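Local coordinates for carbohydrate esterase family 2 (CE2) (Chaetomium olivicolor, PDB 4XVH), which probably removes acetyl groups from xylan, as a putative fungal acetyl xylan esterase that pairs a hydrolase domain with a carbohydrate-binding domain, at residues H250-T262 with K271-S283. Numbering follows the deposited sequence.
Sequences HFFLLNSPMLSDT and KTTQTNAIKNAVS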
loop_
_atom_site.group_PDB
_atom_site.type_symbol
_atom_site.label_atom_id
_atom_site.label_comp_id
_atom_site.label_asym_id
_atom_site.label_seq_id
_atom_site.Cartn_x
_atom_site.Cartn_y
_atom_site.Cartn_z
ATOM N N HIS A 250 16.532 3.591 -4.808
ATOM C CA HIS A 250 16.766 2.161 -4.967
ATOM C C HIS A 250 15.431 1.439 -5.122
ATOM O O HIS A 250 14.432 1.828 -4.508
ATOM C CB HIS A 250 17.540 1.589 -3.784
ATOM C CG HIS A 250 18.994 1.948 -3.811
ATOM N ND1 HIS A 250 19.993 1.008 -3.923
ATOM C CD2 HIS A 250 19.615 3.151 -3.768
ATOM C CE1 HIS A 250 21.170 1.615 -3.960
ATOM N NE2 HIS A 250 20.967 2.915 -3.846
ATOM N N PHE A 251 15.419 0.389 -5.944
ATOM C CA PHE A 251 14.179 -0.337 -6.205
ATOM C C PHE A 251 14.255 -1.753 -5.634
ATOM O O PHE A 251 15.282 -2.453 -5.791
ATOM C CB PHE A 251 13.896 -0.362 -7.725
ATOM C CG PHE A 251 13.513 0.990 -8.269
ATOM C CD1 PHE A 251 14.480 1.969 -8.448
ATOM C CD2 PHE A 251 12.174 1.297 -8.515
ATOM C CE1 PHE A 251 14.153 3.221 -8.921
ATOM C CE2 PHE A 251 11.811 2.538 -8.981
ATOM C CZ PHE A 251 12.804 3.521 -9.178
ATOM N N PHE A 252 13.164 -2.169 -4.995
ATOM C CA PHE A 252 13.062 -3.452 -4.320
ATOM C C PHE A 252 11.921 -4.240 -4.946
ATOM O O PHE A 252 10.737 -3.926 -4.746
ATOM C CB PHE A 252 12.885 -3.225 -2.808
ATOM C CG PHE A 252 14.082 -2.526 -2.211
ATOM C CD1 PHE A 252 14.171 -1.131 -2.248
ATOM C CD2 PHE A 252 15.187 -3.250 -1.777
ATOM C CE1 PHE A 252 15.305 -0.464 -1.787
ATOM C CE2 PHE A 252 16.349 -2.561 -1.295
ATOM C CZ PHE A 252 16.382 -1.176 -1.301
ATOM N N LEU A 253 12.303 -5.254 -5.719
ATOM C CA LEU A 253 11.378 -6.047 -6.528
ATOM C C LEU A 253 11.122 -7.403 -5.882
ATOM O O LEU A 253 12.032 -8.220 -5.728
ATOM C CB LEU A 253 11.939 -6.225 -7.946
ATOM C CG LEU A 253 12.442 -4.949 -8.637
ATOM C CD1 LEU A 253 12.833 -5.202 -10.116
ATOM C CD2 LEU A 253 11.460 -3.799 -8.579
ATOM N N LEU A 254 9.889 -7.636 -5.482
ATOM C CA LEU A 254 9.561 -8.841 -4.717
ATOM C C LEU A 254 8.812 -9.868 -5.546
ATOM O O LEU A 254 7.986 -9.521 -6.377
ATOM C CB LEU A 254 8.687 -8.504 -3.497
ATOM C CG LEU A 254 9.314 -7.912 -2.230
ATOM C CD1 LEU A 254 9.842 -6.492 -2.445
ATOM C CD2 LEU A 254 8.256 -7.959 -1.068
ATOM N N ASN A 255 9.065 -11.143 -5.276
ATOM C CA ASN A 255 8.236 -12.171 -5.835
ATOM C C ASN A 255 7.060 -12.426 -4.870
ATOM O O ASN A 255 6.949 -11.812 -3.790
ATOM C CB ASN A 255 9.060 -13.440 -6.103
ATOM C CG ASN A 255 9.796 -13.914 -4.882
ATOM O OD1 ASN A 255 9.551 -13.423 -3.794
ATOM N ND2 ASN A 255 10.705 -14.882 -5.055
ATOM N N SER A 256 6.190 -13.334 -5.248
ATOM C CA SER A 256 4.883 -13.436 -4.598
ATOM C C SER A 256 4.772 -14.566 -3.583
ATOM O O SER A 256 5.021 -15.725 -3.920
ATOM C CB SER A 256 3.811 -13.650 -5.659
ATOM O OG SER A 256 2.590 -13.930 -5.023
ATOM N N PRO A 257 4.339 -14.241 -2.359
ATOM C CA PRO A 257 4.051 -15.262 -1.343
ATOM C C PRO A 257 2.838 -16.131 -1.713
ATOM O O PRO A 257 2.641 -17.183 -1.102
ATOM C CB PRO A 257 3.752 -14.428 -0.085
ATOM C CG PRO A 257 3.100 -13.171 -0.644
ATOM C CD PRO A 257 3.957 -12.889 -1.893
ATOM N N MET A 258 2.042 -15.698 -2.700
ATOM C CA MET A 258 0.879 -16.471 -3.135
ATOM C C MET A 258 1.151 -17.363 -4.340
ATOM O O MET A 258 0.320 -18.215 -4.651
ATOM C CB MET A 258 -0.300 -15.537 -3.453
ATOM C CG MET A 258 -0.814 -14.806 -2.220
ATOM S SD MET A 258 -2.159 -13.601 -2.466
ATOM C CE MET A 258 -3.527 -14.724 -2.880
ATOM N N LEU A 259 2.273 -17.181 -5.036
ATOM C CA LEU A 259 2.587 -18.097 -6.141
ATOM C C LEU A 259 3.417 -19.258 -5.620
ATOM O O LEU A 259 4.196 -19.092 -4.671
ATOM C CB LEU A 259 3.335 -17.380 -7.264
ATOM C CG LEU A 259 2.539 -16.262 -7.942
ATOM C CD1 LEU A 259 3.366 -15.635 -9.060
ATOM C CD2 LEU A 259 1.222 -16.813 -8.481
ATOM N N SER A 260 3.248 -20.431 -6.228
ATOM C CA SER A 260 4.030 -21.606 -5.856
ATOM C C SER A 260 4.533 -22.293 -7.112
ATOM O O SER A 260 4.190 -21.870 -8.228
ATOM C CB SER A 260 3.197 -22.582 -5.023
ATOM O OG SER A 260 2.265 -23.228 -5.847
ATOM N N ASP A 261 5.324 -23.352 -6.924
ATOM C CA ASP A 261 5.741 -24.205 -8.033
ATOM C C ASP A 261 4.884 -25.455 -8.127
ATOM O O ASP A 261 5.194 -26.357 -8.896
ATOM C CB ASP A 261 7.219 -24.594 -7.894
ATOM C CG ASP A 261 8.137 -23.436 -8.191
ATOM O OD1 ASP A 261 7.688 -22.491 -8.874
ATOM O OD2 ASP A 261 9.288 -23.448 -7.719
ATOM N N THR A 262 3.809 -25.526 -7.343
ATOM C CA THR A 262 2.942 -26.710 -7.409
ATOM C C THR A 262 1.549 -26.408 -7.936
ATOM O O THR A 262 0.830 -27.312 -8.328
ATOM C CB THR A 262 2.811 -27.378 -6.046
ATOM O OG1 THR A 262 2.208 -26.469 -5.124
ATOM C CG2 THR A 262 4.172 -27.747 -5.541
ATOM N N LYS A 271 6.308 -19.910 -9.317
ATOM C CA LYS A 271 7.110 -19.120 -8.378
ATOM C C LYS A 271 8.565 -19.000 -8.832
ATOM O O LYS A 271 9.162 -17.929 -8.805
ATOM C CB LYS A 271 7.051 -19.730 -6.984
ATOM C CG LYS A 271 7.820 -18.955 -5.902
ATOM C CD LYS A 271 7.442 -17.461 -5.845
ATOM C CE LYS A 271 7.999 -16.790 -4.571
ATOM N NZ LYS A 271 7.233 -17.227 -3.365
ATOM N N THR A 272 9.145 -20.115 -9.236
ATOM C CA THR A 272 10.498 -20.080 -9.801
ATOM C C THR A 272 10.520 -19.246 -11.087
ATOM O O THR A 272 11.421 -18.445 -11.289
ATOM C CB THR A 272 10.998 -21.500 -10.063
ATOM O OG1 THR A 272 11.134 -22.163 -8.798
ATOM C CG2 THR A 272 12.350 -21.507 -10.813
ATOM N N THR A 273 9.525 -19.428 -11.954
ATOM C CA THR A 273 9.456 -18.660 -13.204
ATOM C C THR A 273 9.412 -17.139 -12.916
ATOM O O THR A 273 10.149 -16.361 -13.543
ATOM C CB THR A 273 8.237 -19.069 -14.045
ATOM O OG1 THR A 273 8.337 -20.462 -14.375
ATOM C CG2 THR A 273 8.183 -18.277 -15.347
ATOM N N GLN A 274 8.561 -16.720 -11.972
ATOM C CA GLN A 274 8.485 -15.299 -11.595
ATOM C C GLN A 274 9.788 -14.822 -10.984
ATOM O O GLN A 274 10.236 -13.705 -11.245
ATOM C CB GLN A 274 7.368 -15.020 -10.588
ATOM C CG GLN A 274 7.173 -13.507 -10.333
ATOM C CD GLN A 274 6.502 -13.199 -9.012
ATOM O OE1 GLN A 274 6.534 -14.011 -8.076
ATOM N NE2 GLN A 274 5.871 -12.012 -8.927
ATOM N N THR A 275 10.382 -15.677 -10.159
ATOM C CA THR A 275 11.591 -15.304 -9.450
ATOM C C THR A 275 12.712 -15.038 -10.424
ATOM O O THR A 275 13.386 -14.008 -10.343
ATOM C CB THR A 275 11.991 -16.386 -8.454
ATOM O OG1 THR A 275 10.963 -16.473 -7.462
ATOM C CG2 THR A 275 13.328 -16.049 -7.799
ATOM N N ASN A 276 12.877 -15.938 -11.389
ATOM C CA ASN A 276 13.929 -15.761 -12.387
ATOM C C ASN A 276 13.696 -14.535 -13.264
ATOM O O ASN A 276 14.644 -13.818 -13.616
ATOM C CB ASN A 276 14.044 -17.022 -13.261
ATOM C CG ASN A 276 14.650 -18.200 -12.500
ATOM O OD1 ASN A 276 15.377 -18.000 -11.530
ATOM N ND2 ASN A 276 14.374 -19.428 -12.961
ATOM N N ALA A 277 12.436 -14.302 -13.635
ATOM C CA ALA A 277 12.093 -13.122 -14.427
ATOM C C ALA A 277 12.455 -11.827 -13.684
ATOM O O ALA A 277 13.011 -10.894 -14.271
ATOM C CB ALA A 277 10.632 -13.127 -14.783
ATOM N N ILE A 278 12.177 -11.783 -12.391
ATOM C CA ILE A 278 12.494 -10.593 -11.630
ATOM C C ILE A 278 14.005 -10.399 -11.507
ATOM O O ILE A 278 14.504 -9.280 -11.671
ATOM C CB ILE A 278 11.805 -10.638 -10.229
ATOM C CG1 ILE A 278 10.299 -10.409 -10.412
ATOM C CG2 ILE A 278 12.398 -9.599 -9.265
ATOM C CD1 ILE A 278 9.461 -10.664 -9.151
ATOM N N LYS A 279 14.731 -11.484 -11.266
ATOM C CA LYS A 279 16.182 -11.405 -11.170
ATOM C C LYS A 279 16.774 -10.914 -12.469
ATOM O O LYS A 279 17.721 -10.114 -12.485
ATOM C CB LYS A 279 16.778 -12.770 -10.805
ATOM C CG LYS A 279 16.433 -13.220 -9.368
ATOM C CD LYS A 279 17.133 -14.530 -9.045
ATOM C CE LYS A 279 16.949 -14.956 -7.590
ATOM N NZ LYS A 279 17.605 -16.296 -7.340
ATOM N N ASN A 280 16.230 -11.411 -13.571
ATOM C CA ASN A 280 16.619 -10.899 -14.882
ATOM C C ASN A 280 16.402 -9.388 -14.985
ATOM O O ASN A 280 17.292 -8.664 -15.413
ATOM C CB ASN A 280 15.846 -11.620 -15.995
ATOM C CG ASN A 280 16.487 -12.933 -16.393
ATOM O OD1 ASN A 280 17.651 -13.192 -16.078
ATOM N ND2 ASN A 280 15.733 -13.769 -17.104
ATOM N N ALA A 281 15.221 -8.915 -14.594
ATOM C CA ALA A 281 14.933 -7.480 -14.587
ATOM C C ALA A 281 15.941 -6.719 -13.728
ATOM O O ALA A 281 16.461 -5.671 -14.136
ATOM C CB ALA A 281 13.492 -7.221 -14.090
ATOM N N VAL A 282 16.220 -7.248 -12.538
ATOM C CA VAL A 282 17.201 -6.632 -11.640
ATOM C C VAL A 282 18.565 -6.543 -12.303
ATOM O O VAL A 282 19.209 -5.503 -12.267
ATOM C CB VAL A 282 17.313 -7.404 -10.316
ATOM C CG1 VAL A 282 18.575 -6.983 -9.537
ATOM C CG2 VAL A 282 16.049 -7.191 -9.495
ATOM N N SER A 283 18.989 -7.621 -12.949
ATOM C CA SER A 283 20.252 -7.612 -13.689
ATOM C C SER A 283 20.280 -6.512 -14.774
ATOM O O SER A 283 21.280 -5.805 -14.921
ATOM C CB SER A 283 20.493 -8.990 -14.304
ATOM O OG SER A 283 21.758 -9.070 -14.941
HETATM O O HOH W 1 5.400 -10.510 -6.575
#
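The N255 amide carries K271 CE over one face, 3.4 Å from N255 CG, and points its ND2 edge at the helix, where T275 OG1 lies almost in the amide plane, 2.9 Å from ND2. W294 N holds the OD1 end and D293 a second ND2 bond, which should fix which way round the amide sits. The Q274 amide is sandwiched: N255 CA and CB lie over one face, and L259 CD1 rests on the other, 4.0 Å from Q274 CD. Its OE1 accepts S256 N at 2.9 Å, while NE2 gives to Y231 OH and to the water that also bonds L254 O. The D261 carboxylate reaches the helix start with both oxygens: OD1 takes T272 N on its syn lone pair in a nearly straight bond (174°), and OD2 takes T272 OG1 at 2.5 Å, a doubtfully short length. K271 leaves the helix with CG anti to its backbone N (chi1 -178°) and bends at chi2 and chi4, bringing NZ to 2.7 Å from S256 O, above the carbonyl plane; W294 O is its other acceptor. Trimmed to an alanine, K271 would probably bare the N255 amide face and leave the S256 and W294 carbonyls without their shared ammonium. Toward the strand the contact turns apolar: L253 CB meets I278 CG2 at 3.7 Å, and the L253 and V282 side chains slide past each other in opposite directions, meeting at CD1 and CG2. S256 OG accepts M258 N in an ST turn and bonds T214 OG1. Strand 250-254 and the helix run nearly antiparallel (163°), as in the beta-alpha-beta crossover to strand 289-292 within the parallel sheet of the Rossmann-like SGNH hydrolase fold.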